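Local coordinates for protein acetyltransferase, GNAT family (Colwellia psychrerythraea, PDB 3IWG) that probably acts as an acyltransferase, moving an acetyl or related acyl group onto an acceptor molecule, at residues A[125-130]-A[255-260]; A[28-33]-A[205-210]; A[197-202]-A[236-241]. All coordinates share one frame; numbering follows the deposited sequence.

Contact 1: residues A[125-130]-A[255-260]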
loop_
_atom_site.group_PDB
_atom_site.type_symbol
_atom_site.label_atom_id
_atom_site.label_comp_id
_atom_site.label_asym_id
_atom_site.label_seq_id
_atom_site.Cartn_x
_atom_site.Cartn_y
_atom_site.Cartn_z
ATOM N N LEU A 125 -17.284 14.420 -11.216
ATOM C CA LEU A 125 -18.278 15.084 -10.429
ATOM C C LEU A 125 -18.004 14.772 -8.964
ATOM O O LEU A 125 -17.655 13.629 -8.630
ATOM C CB LEU A 125 -19.661 14.590 -10.834
ATOM C CG LEU A 125 -20.198 14.853 -12.259
ATOM C CD1 LEU A 125 -19.418 14.042 -13.312
ATOM C CD2 LEU A 125 -21.679 14.517 -12.318
HETATM N N MSE A 126 -18.164 15.773 -8.113
HETATM C CA MSE A 126 -18.065 15.632 -6.685
HETATM C C MSE A 126 -19.430 15.786 -6.082
HETATM O O MSE A 126 -20.131 16.828 -6.343
HETATM C CB MSE A 126 -17.188 16.739 -6.108
HETATM C CG MSE A 126 -15.770 16.659 -6.575
HETATM SE SE MSE A 126 -14.848 18.353 -6.565
HETATM C CE MSE A 126 -14.964 18.816 -4.719
ATOM N N TYR A 127 -19.813 14.811 -5.261
ATOM C CA TYR A 127 -21.119 14.745 -4.702
ATOM C C TYR A 127 -21.056 14.780 -3.240
ATOM O O TYR A 127 -20.025 14.412 -2.633
ATOM C CB TYR A 127 -21.829 13.438 -4.998
ATOM C CG TYR A 127 -22.077 13.113 -6.433
ATOM C CD1 TYR A 127 -21.074 12.559 -7.228
ATOM C CD2 TYR A 127 -23.340 13.240 -6.967
ATOM C CE1 TYR A 127 -21.324 12.191 -8.554
ATOM C CE2 TYR A 127 -23.599 12.898 -8.294
ATOM C CZ TYR A 127 -22.589 12.377 -9.077
ATOM O OH TYR A 127 -22.870 12.029 -10.393
ATOM N N GLN A 128 -22.182 15.158 -2.647
ATOM C CA GLN A 128 -22.315 15.009 -1.238
ATOM C C GLN A 128 -23.724 14.588 -0.874
ATOM O O GLN A 128 -24.630 14.694 -1.650
ATOM C CB GLN A 128 -21.869 16.305 -0.531
ATOM C CG GLN A 128 -20.895 17.211 -1.424
ATOM C CD GLN A 128 -21.690 18.078 -2.387
ATOM O OE1 GLN A 128 -21.436 18.182 -3.618
ATOM N NE2 GLN A 128 -22.706 18.676 -1.831
ATOM N N HIS A 129 -23.878 14.090 0.338
ATOM C CA HIS A 129 -25.057 13.393 0.689
ATOM C C HIS A 129 -25.954 14.246 1.506
ATOM O O HIS A 129 -25.636 14.563 2.638
ATOM C CB HIS A 129 -24.774 12.147 1.473
ATOM C CG HIS A 129 -25.994 11.335 1.691
ATOM N ND1 HIS A 129 -26.720 11.399 2.854
ATOM C CD2 HIS A 129 -26.666 10.499 0.865
ATOM C CE1 HIS A 129 -27.774 10.606 2.754
ATOM N NE2 HIS A 129 -27.773 10.061 1.550
ATOM N N ASN A 130 -27.094 14.552 0.896
ATOM C CA ASN A 130 -28.232 15.191 1.528
ATOM C C ASN A 130 -29.069 14.117 2.253
ATOM O O ASN A 130 -29.576 13.187 1.581
ATOM C CB ASN A 130 -29.089 15.849 0.408
ATOM C CG ASN A 130 -29.692 17.194 0.815
ATOM O OD1 ASN A 130 -29.424 18.216 0.170
ATOM N ND2 ASN A 130 -30.517 17.199 1.873
ATOM N N LYS A 255 -25.534 7.608 -12.060
ATOM C CA LYS A 255 -26.906 7.194 -11.856
ATOM C C LYS A 255 -27.021 6.593 -10.434
ATOM O O LYS A 255 -27.872 7.020 -9.695
ATOM C CB LYS A 255 -27.322 6.209 -12.988
ATOM C CG LYS A 255 -28.783 5.808 -13.070
ATOM C CD LYS A 255 -28.986 4.514 -13.975
ATOM C CE LYS A 255 -30.331 4.493 -14.750
ATOM N NZ LYS A 255 -31.594 4.076 -13.996
ATOM N N ALA A 256 -26.150 5.660 -10.034
ATOM C CA ALA A 256 -26.282 5.012 -8.706
ATOM C C ALA A 256 -26.062 6.038 -7.569
ATOM O O ALA A 256 -26.729 6.032 -6.527
ATOM C CB ALA A 256 -25.263 3.869 -8.554
ATOM N N ILE A 257 -25.121 6.932 -7.795
ATOM C CA ILE A 257 -24.797 7.910 -6.779
ATOM C C ILE A 257 -26.002 8.793 -6.539
ATOM O O ILE A 257 -26.364 9.028 -5.401
ATOM C CB ILE A 257 -23.586 8.700 -7.143
ATOM C CG1 ILE A 257 -22.365 7.785 -7.057
ATOM C CG2 ILE A 257 -23.403 9.870 -6.217
ATOM C CD1 ILE A 257 -21.093 8.383 -7.612
ATOM N N ALA A 258 -26.677 9.199 -7.608
ATOM C CA ALA A 258 -27.757 10.164 -7.456
ATOM C C ALA A 258 -28.972 9.413 -6.904
ATOM O O ALA A 258 -29.741 9.975 -6.143
ATOM C CB ALA A 258 -28.059 10.832 -8.754
ATOM N N HIS A 259 -29.119 8.128 -7.245
ATOM C CA HIS A 259 -30.191 7.331 -6.652
ATOM C C HIS A 259 -29.952 7.073 -5.167
ATOM O O HIS A 259 -30.895 6.888 -4.416
ATOM C CB HIS A 259 -30.339 5.974 -7.333
ATOM C CG HIS A 259 -30.851 6.039 -8.737
ATOM N ND1 HIS A 259 -31.626 7.087 -9.203
ATOM C CD2 HIS A 259 -30.754 5.149 -9.757
ATOM C CE1 HIS A 259 -31.952 6.854 -10.464
ATOM N NE2 HIS A 259 -31.431 5.690 -10.823
ATOM N N ALA A 260 -28.691 7.050 -4.743
ATOM C CA ALA A 260 -28.381 6.803 -3.341
ATOM C C ALA A 260 -28.565 8.081 -2.502
ATOM O O ALA A 260 -28.135 8.120 -1.359
ATOM C CB ALA A 260 -26.947 6.245 -3.196
#
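Ile257 sets its branch methyl almost squarely over the phenol ring of Tyr127. CG2 lies 3.4 Å from the centroid of the Tyr127 ring and only 11° off the ring normal, which defines a CH-pi contact over the face. Because the methyl is so nearly centred, its distances to the ring carbons hardly vary, from 3.5 Å between Ile257 CG2 and Tyr127 CG to 3.9 Å between Ile257 CG2 and Tyr127 CZ. The longer branch of the isoleucine runs past the rim of the same ring, where Ile257 CD1 comes to 3.9 Å from Tyr127 CE1. On Ile257, CG2 stands anti to the backbone N, and this turn of the first torsion is what presents the short branch to the ring.

Two residues further along the strand, His129 meets the end of the helix quite differently. CG of His129 stands anti to the backbone N (chi1 -173°), which carries the imidazole toward the helix end. Ala260 O then sits near the imidazole plane at the edge, 3.5 Å from His129 NE2, a close polar approach without hydrogen-bond geometry. Ala260 is also where the chain leaves helical geometry.

With a serine at Tyr127 the ring would be gone, which would probably leave Ile257 CG2 without its aromatic face and open a gap between strand and helix.

The backbone of strand 117-129 hydrogen-bonds to strand 241-247 and to strand 262-273, one bond linking Tyr127 to Cys244, while Ile257 also packs on Phe262, on Cys244 and on Leu228 of helix 223-237. Strand 117-129, from the first GNAT-type sequence region, thus runs between strands 241-247 and 262-273, and helix 251-259 of the second region packs on it, so the contact joins the two regions.

Contact 2: residues A[28-33]-A[205-210]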
loop_
_atom_site.group_PDB
_atom_site.type_symbol
_atom_site.label_atom_id
_atom_site.label_comp_id
_atom_site.label_asym_id
_atom_site.label_seq_id
_atom_site.Cartn_x
_atom_site.Cartn_y
_atom_site.Cartn_z
ATOM N N ILE A 28 -14.809 25.282 -0.592
ATOM C CA ILE A 28 -16.236 25.490 -0.353
ATOM C C ILE A 28 -16.806 24.200 0.156
ATOM O O ILE A 28 -17.666 24.200 1.036
ATOM C CB ILE A 28 -17.032 25.921 -1.652
ATOM C CG1 ILE A 28 -16.540 27.253 -2.189
ATOM C CG2 ILE A 28 -18.537 26.108 -1.366
ATOM C CD1 ILE A 28 -16.316 28.310 -1.085
ATOM N N VAL A 29 -16.344 23.089 -0.411
ATOM C CA VAL A 29 -16.699 21.767 0.104
ATOM C C VAL A 29 -15.448 20.981 0.364
ATOM O O VAL A 29 -14.373 21.321 -0.120
ATOM C CB VAL A 29 -17.608 20.976 -0.874
ATOM C CG1 VAL A 29 -19.036 21.562 -0.862
ATOM C CG2 VAL A 29 -16.989 20.887 -2.300
ATOM N N PRO A 30 -15.570 19.879 1.094
ATOM C CA PRO A 30 -14.384 18.989 1.144
ATOM C C PRO A 30 -13.928 18.524 -0.258
ATOM O O PRO A 30 -14.753 18.240 -1.127
ATOM C CB PRO A 30 -14.870 17.820 2.008
ATOM C CG PRO A 30 -16.427 17.886 1.877
ATOM C CD PRO A 30 -16.716 19.354 1.860
ATOM N N LEU A 31 -12.621 18.505 -0.479
ATOM C CA LEU A 31 -12.053 18.077 -1.743
ATOM C C LEU A 31 -11.806 16.560 -1.836
ATOM O O LEU A 31 -11.737 15.835 -0.835
ATOM C CB LEU A 31 -10.747 18.810 -2.008
ATOM C CG LEU A 31 -10.829 20.332 -1.881
ATOM C CD1 LEU A 31 -9.473 20.944 -2.090
ATOM C CD2 LEU A 31 -11.892 20.843 -2.885
ATOM N N ASP A 32 -11.645 16.096 -3.063
ATOM C CA ASP A 32 -11.500 14.685 -3.316
ATOM C C ASP A 32 -10.245 14.068 -2.703
ATOM O O ASP A 32 -9.130 14.405 -3.076
ATOM C CB ASP A 32 -11.441 14.380 -4.796
ATOM C CG ASP A 32 -11.454 12.902 -5.036
ATOM O OD1 ASP A 32 -12.569 12.346 -4.967
ATOM O OD2 ASP A 32 -10.362 12.295 -5.194
ATOM N N GLY A 33 -10.456 13.102 -1.832
ATOM C CA GLY A 33 -9.351 12.358 -1.211
ATOM C C GLY A 33 -8.239 11.800 -2.095
ATOM O O GLY A 33 -7.064 11.934 -1.775
ATOM N N THR A 205 -11.886 15.711 8.609
ATOM C CA THR A 205 -12.202 14.586 9.501
ATOM C C THR A 205 -13.688 14.452 9.870
ATOM O O THR A 205 -14.063 13.610 10.656
ATOM C CB THR A 205 -11.394 14.674 10.832
ATOM O OG1 THR A 205 -11.741 15.887 11.500
ATOM C CG2 THR A 205 -9.889 14.638 10.577
ATOM N N GLU A 206 -14.534 15.305 9.333
ATOM C CA GLU A 206 -15.958 15.176 9.552
ATOM C C GLU A 206 -16.622 14.437 8.364
ATOM O O GLU A 206 -17.813 14.155 8.399
ATOM C CB GLU A 206 -16.597 16.557 9.874
ATOM C CG GLU A 206 -16.227 17.759 8.909
ATOM C CD GLU A 206 -14.703 18.253 8.911
ATOM O OE1 GLU A 206 -14.234 18.985 9.832
ATOM O OE2 GLU A 206 -13.977 17.937 7.957
ATOM N N TYR A 207 -15.844 14.050 7.362
ATOM C CA TYR A 207 -16.388 13.368 6.198
ATOM C C TYR A 207 -15.838 11.959 5.955
ATOM O O TYR A 207 -14.737 11.579 6.426
ATOM C CB TYR A 207 -16.119 14.220 4.973
ATOM C CG TYR A 207 -16.730 15.612 5.069
ATOM C CD1 TYR A 207 -18.039 15.834 4.690
ATOM C CD2 TYR A 207 -15.985 16.709 5.540
ATOM C CE1 TYR A 207 -18.619 17.113 4.747
ATOM C CE2 TYR A 207 -16.559 18.005 5.621
ATOM C CZ TYR A 207 -17.882 18.199 5.227
ATOM O OH TYR A 207 -18.485 19.466 5.278
ATOM N N ALA A 208 -16.631 11.177 5.229
ATOM C CA ALA A 208 -16.212 9.877 4.731
ATOM C C ALA A 208 -16.281 9.905 3.197
ATOM O O ALA A 208 -17.272 10.338 2.616
ATOM C CB ALA A 208 -17.072 8.786 5.294
ATOM N N ASP A 209 -15.234 9.428 2.548
ATOM C CA ASP A 209 -15.149 9.429 1.108
ATOM C C ASP A 209 -15.406 7.981 0.651
ATOM O O ASP A 209 -14.634 7.078 0.989
ATOM C CB ASP A 209 -13.745 9.883 0.734
ATOM C CG ASP A 209 -13.543 10.156 -0.764
ATOM O OD1 ASP A 209 -14.483 10.132 -1.602
ATOM O OD2 ASP A 209 -12.376 10.442 -1.103
ATOM N N LEU A 210 -16.484 7.768 -0.105
ATOM C CA LEU A 210 -16.920 6.433 -0.479
ATOM C C LEU A 210 -16.496 6.025 -1.889
ATOM O O LEU A 210 -16.413 6.838 -2.785
ATOM C CB LEU A 210 -18.441 6.336 -0.371
ATOM C CG LEU A 210 -19.039 6.950 0.884
ATOM C CD1 LEU A 210 -20.572 6.786 0.927
ATOM C CD2 LEU A 210 -18.375 6.412 2.171
HETATM O O HOH W 1 -14.439 12.516 -3.140
#
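Pro30 packs over one face of the Tyr207 ring with its pyrrolidine. The apex of the proline, CG, lies 3.5 Å from the centroid of the Tyr207 ring and 6° off its normal, a CH-pi contact with the methylene over the ring centre. The neighbouring methylenes spread to different parts of the phenol: Pro30 CD reaches Tyr207 CZ at 3.7 Å and lies beside the hydroxyl end, while Pro30 CB comes to 3.9 Å from Tyr207 CD2. The two side chains cross at about a right angle. Tyr207 places CG beside its backbone N (chi1 -59°), with the ring plane about square to the plane of CA, CB and CG, which turns a face to the proline.

The loop 28-33 comes from the first of two GNAT-type sequence regions and the strand 207-214 from the second, so this contact joins the two halves of a tandem GNAT protein. In GNAT folds the strand before the helix corresponding to 223-237 leads into the cofactor-binding turn, and strand 207-214 probably has that place here.

Asp32 is the N-cap of helix 33-39: its OD2 accepts from the backbone N of Trp35, and its OD1 accepts from Ser245 OG. Asp209 holds CG anti to its backbone N (chi1 -171°), a turn that brings OD2 to 3.4 Å from Gly33 N in a weak, bent hydrogen bond. Between the carboxylates, Asp32 OD1 and Asp209 OD2 are 4.3 Å apart. A water donates to both groups, 2.6 Å to Asp32 OD1 and 2.8 Å to Asp209 OD1, and so bridges two carboxylates whose like charges would probably repel. Arg198 adds a long, weak ion pair to Asp209 OD2, and the N-terminus of helix 33-39 is likely to favour the negative charge on Asp32.

Contact 3: residues A[197-202]-A[236-241]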
loop_
_atom_site.group_PDB
_atom_site.type_symbol
_atom_site.label_atom_id
_atom_site.label_comp_id
_atom_site.label_asym_id
_atom_site.label_seq_id
_atom_site.Cartn_x
_atom_site.Cartn_y
_atom_site.Cartn_z
ATOM N N CYS A 197 -15.266 3.004 2.720
ATOM C CA CYS A 197 -15.739 4.101 3.505
ATOM C C CYS A 197 -14.517 4.709 4.209
ATOM O O CYS A 197 -14.170 4.294 5.320
ATOM C CB CYS A 197 -16.736 3.583 4.526
ATOM S SG CYS A 197 -17.495 4.845 5.581
ATOM N N ARG A 198 -13.875 5.676 3.556
ATOM C CA ARG A 198 -12.560 6.106 3.994
ATOM C C ARG A 198 -12.609 7.343 4.816
ATOM O O ARG A 198 -13.247 8.310 4.440
ATOM C CB ARG A 198 -11.713 6.474 2.814
ATOM C CG ARG A 198 -11.503 5.380 1.741
ATOM C CD ARG A 198 -10.878 6.102 0.513
ATOM N NE ARG A 198 -11.306 5.410 -0.653
ATOM C CZ ARG A 198 -12.034 5.874 -1.654
ATOM N NH1 ARG A 198 -12.340 5.007 -2.618
ATOM N NH2 ARG A 198 -12.364 7.145 -1.762
ATOM N N LEU A 199 -11.885 7.343 5.911
ATOM C CA LEU A 199 -11.801 8.522 6.736
ATOM C C LEU A 199 -10.656 9.327 6.245
ATOM O O LEU A 199 -9.767 8.795 5.627
ATOM C CB LEU A 199 -11.545 8.155 8.193
ATOM C CG LEU A 199 -12.822 7.826 8.937
ATOM C CD1 LEU A 199 -13.652 6.798 8.201
ATOM C CD2 LEU A 199 -12.489 7.375 10.417
ATOM N N PHE A 200 -10.692 10.610 6.549
ATOM C CA PHE A 200 -9.570 11.511 6.351
ATOM C C PHE A 200 -8.788 11.700 7.643
ATOM O O PHE A 200 -9.360 11.947 8.714
ATOM C CB PHE A 200 -10.098 12.844 5.943
ATOM C CG PHE A 200 -10.728 12.835 4.593
ATOM C CD1 PHE A 200 -9.954 13.046 3.466
ATOM C CD2 PHE A 200 -12.091 12.630 4.450
ATOM C CE1 PHE A 200 -10.539 13.072 2.214
ATOM C CE2 PHE A 200 -12.681 12.618 3.202
ATOM C CZ PHE A 200 -11.911 12.854 2.077
ATOM N N ASP A 201 -7.470 11.611 7.564
ATOM C CA ASP A 201 -6.674 11.775 8.771
ATOM C C ASP A 201 -6.536 13.251 9.230
ATOM O O ASP A 201 -6.310 13.496 10.415
ATOM C CB ASP A 201 -5.320 11.068 8.611
ATOM C CG ASP A 201 -5.455 9.536 8.617
ATOM O OD1 ASP A 201 -6.527 8.986 9.007
ATOM O OD2 ASP A 201 -4.497 8.873 8.196
ATOM N N GLN A 202 -6.692 14.202 8.305
ATOM C CA GLN A 202 -6.604 15.630 8.615
ATOM C C GLN A 202 -7.520 16.458 7.715
ATOM O O GLN A 202 -7.920 16.025 6.647
ATOM C CB GLN A 202 -5.185 16.142 8.384
ATOM C CG GLN A 202 -4.166 15.034 8.132
ATOM C CD GLN A 202 -3.102 15.408 7.096
ATOM O OE1 GLN A 202 -3.133 14.905 5.952
ATOM N NE2 GLN A 202 -2.159 16.298 7.488
ATOM N N ALA A 236 -22.453 7.413 8.767
ATOM C CA ALA A 236 -23.289 8.070 9.739
ATOM C C ALA A 236 -23.105 7.501 11.189
ATOM O O ALA A 236 -23.038 8.259 12.120
ATOM C CB ALA A 236 -24.801 8.064 9.299
ATOM N N THR A 237 -22.971 6.196 11.379
ATOM C CA THR A 237 -22.707 5.711 12.727
ATOM C C THR A 237 -21.398 6.240 13.320
ATOM O O THR A 237 -21.287 6.331 14.542
ATOM C CB THR A 237 -22.666 4.188 12.833
ATOM O OG1 THR A 237 -21.474 3.694 12.190
ATOM C CG2 THR A 237 -23.947 3.579 12.220
ATOM N N GLN A 238 -20.425 6.588 12.472
ATOM C CA GLN A 238 -19.163 7.193 12.949
ATOM C C GLN A 238 -19.258 8.681 13.090
ATOM O O GLN A 238 -18.272 9.320 13.389
ATOM C CB GLN A 238 -18.008 6.893 12.000
ATOM C CG GLN A 238 -17.508 5.504 12.071
ATOM C CD GLN A 238 -16.670 5.171 10.883
ATOM O OE1 GLN A 238 -15.443 5.196 10.940
ATOM N NE2 GLN A 238 -17.330 4.848 9.784
ATOM N N GLY A 239 -20.428 9.244 12.818
ATOM C CA GLY A 239 -20.643 10.696 12.933
ATOM C C GLY A 239 -20.184 11.491 11.723
ATOM O O GLY A 239 -20.028 12.701 11.809
ATOM N N LEU A 240 -19.976 10.811 10.602
ATOM C CA LEU A 240 -19.384 11.457 9.401
ATOM C C LEU A 240 -20.403 11.698 8.289
ATOM O O LEU A 240 -21.329 10.953 8.112
ATOM C CB LEU A 240 -18.250 10.592 8.841
ATOM C CG LEU A 240 -17.193 10.080 9.815
ATOM C CD1 LEU A 240 -16.336 8.980 9.169
ATOM C CD2 LEU A 240 -16.355 11.238 10.304
ATOM N N THR A 241 -20.188 12.731 7.516
ATOM C CA THR A 241 -21.044 13.040 6.373
ATOM C C THR A 241 -20.414 12.418 5.133
ATOM O O THR A 241 -19.201 12.468 4.965
ATOM C CB THR A 241 -21.153 14.569 6.214
ATOM O OG1 THR A 241 -21.820 15.074 7.361
ATOM C CG2 THR A 241 -21.965 14.973 5.035
HETATM O O HOH W 2 -15.039 3.159 7.943
#
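Leu199 lays its branched end against Leu240 and the amide oxygen of Gln238. Its CB points across rather than at the opposing chain and makes no close approach; contact begins at the branch point. Leu199 CG lies 3.7 Å from Leu240 CD1, and the next atom, Leu199 CD1, meets that same methyl of Leu240 at 3.6 Å, the two leucines crossing at about a right angle. Leu199 CD1 also touches Gln238 OE1 at 3.6 Å, and the second methyl, Leu199 CD2, reaches Gln238 OE1 at 3.7 Å, so one amide oxygen rests against both branches.

Gln238 and Gly239 form the exit of helix 223-237, closed by a Schellman motif with positive phi at Gly239, after which Leu240 leads into strand 241-247. The contact therefore places the helix-to-strand turn against strand 190-199 in the second GNAT-type region.

Beyond CG, Gln238 runs extended (chi2 164°), which carries its amide past Leu199 toward Cys197. There NE2 donates to the backbone O of His234, and a water donates to Cys197 O at 3.0 Å and accepts a weak hydrogen bond from Gln238 NE2. Cys197 SG lies 4.2 Å from the same Gln238 NE2.

How the contacts relate
Contact 1 is the buried one, whereas contacts 2 and 3 are only partly buried. Contacts 1 and 2 both join the two GNAT-type regions, while contact 3 lies within the second. Contacts 1 and 2 also both lay an aliphatic group over a tyrosine face, but contact 2 adds carboxylates and a bridging water; contact 3 mixes leucine packing with an amide. Contacts 1 and 2 touch directly through Met126, whose CE lies 3.6 Å from Pro30 O. Contacts 2 and 3 adjoin through the strand pairing of Ala208 and Glu206 with Thr241, and their centres are about 9 Å apart. Contacts 1 and 3 do not touch, though helix 223-237 packs near one and ends in the other.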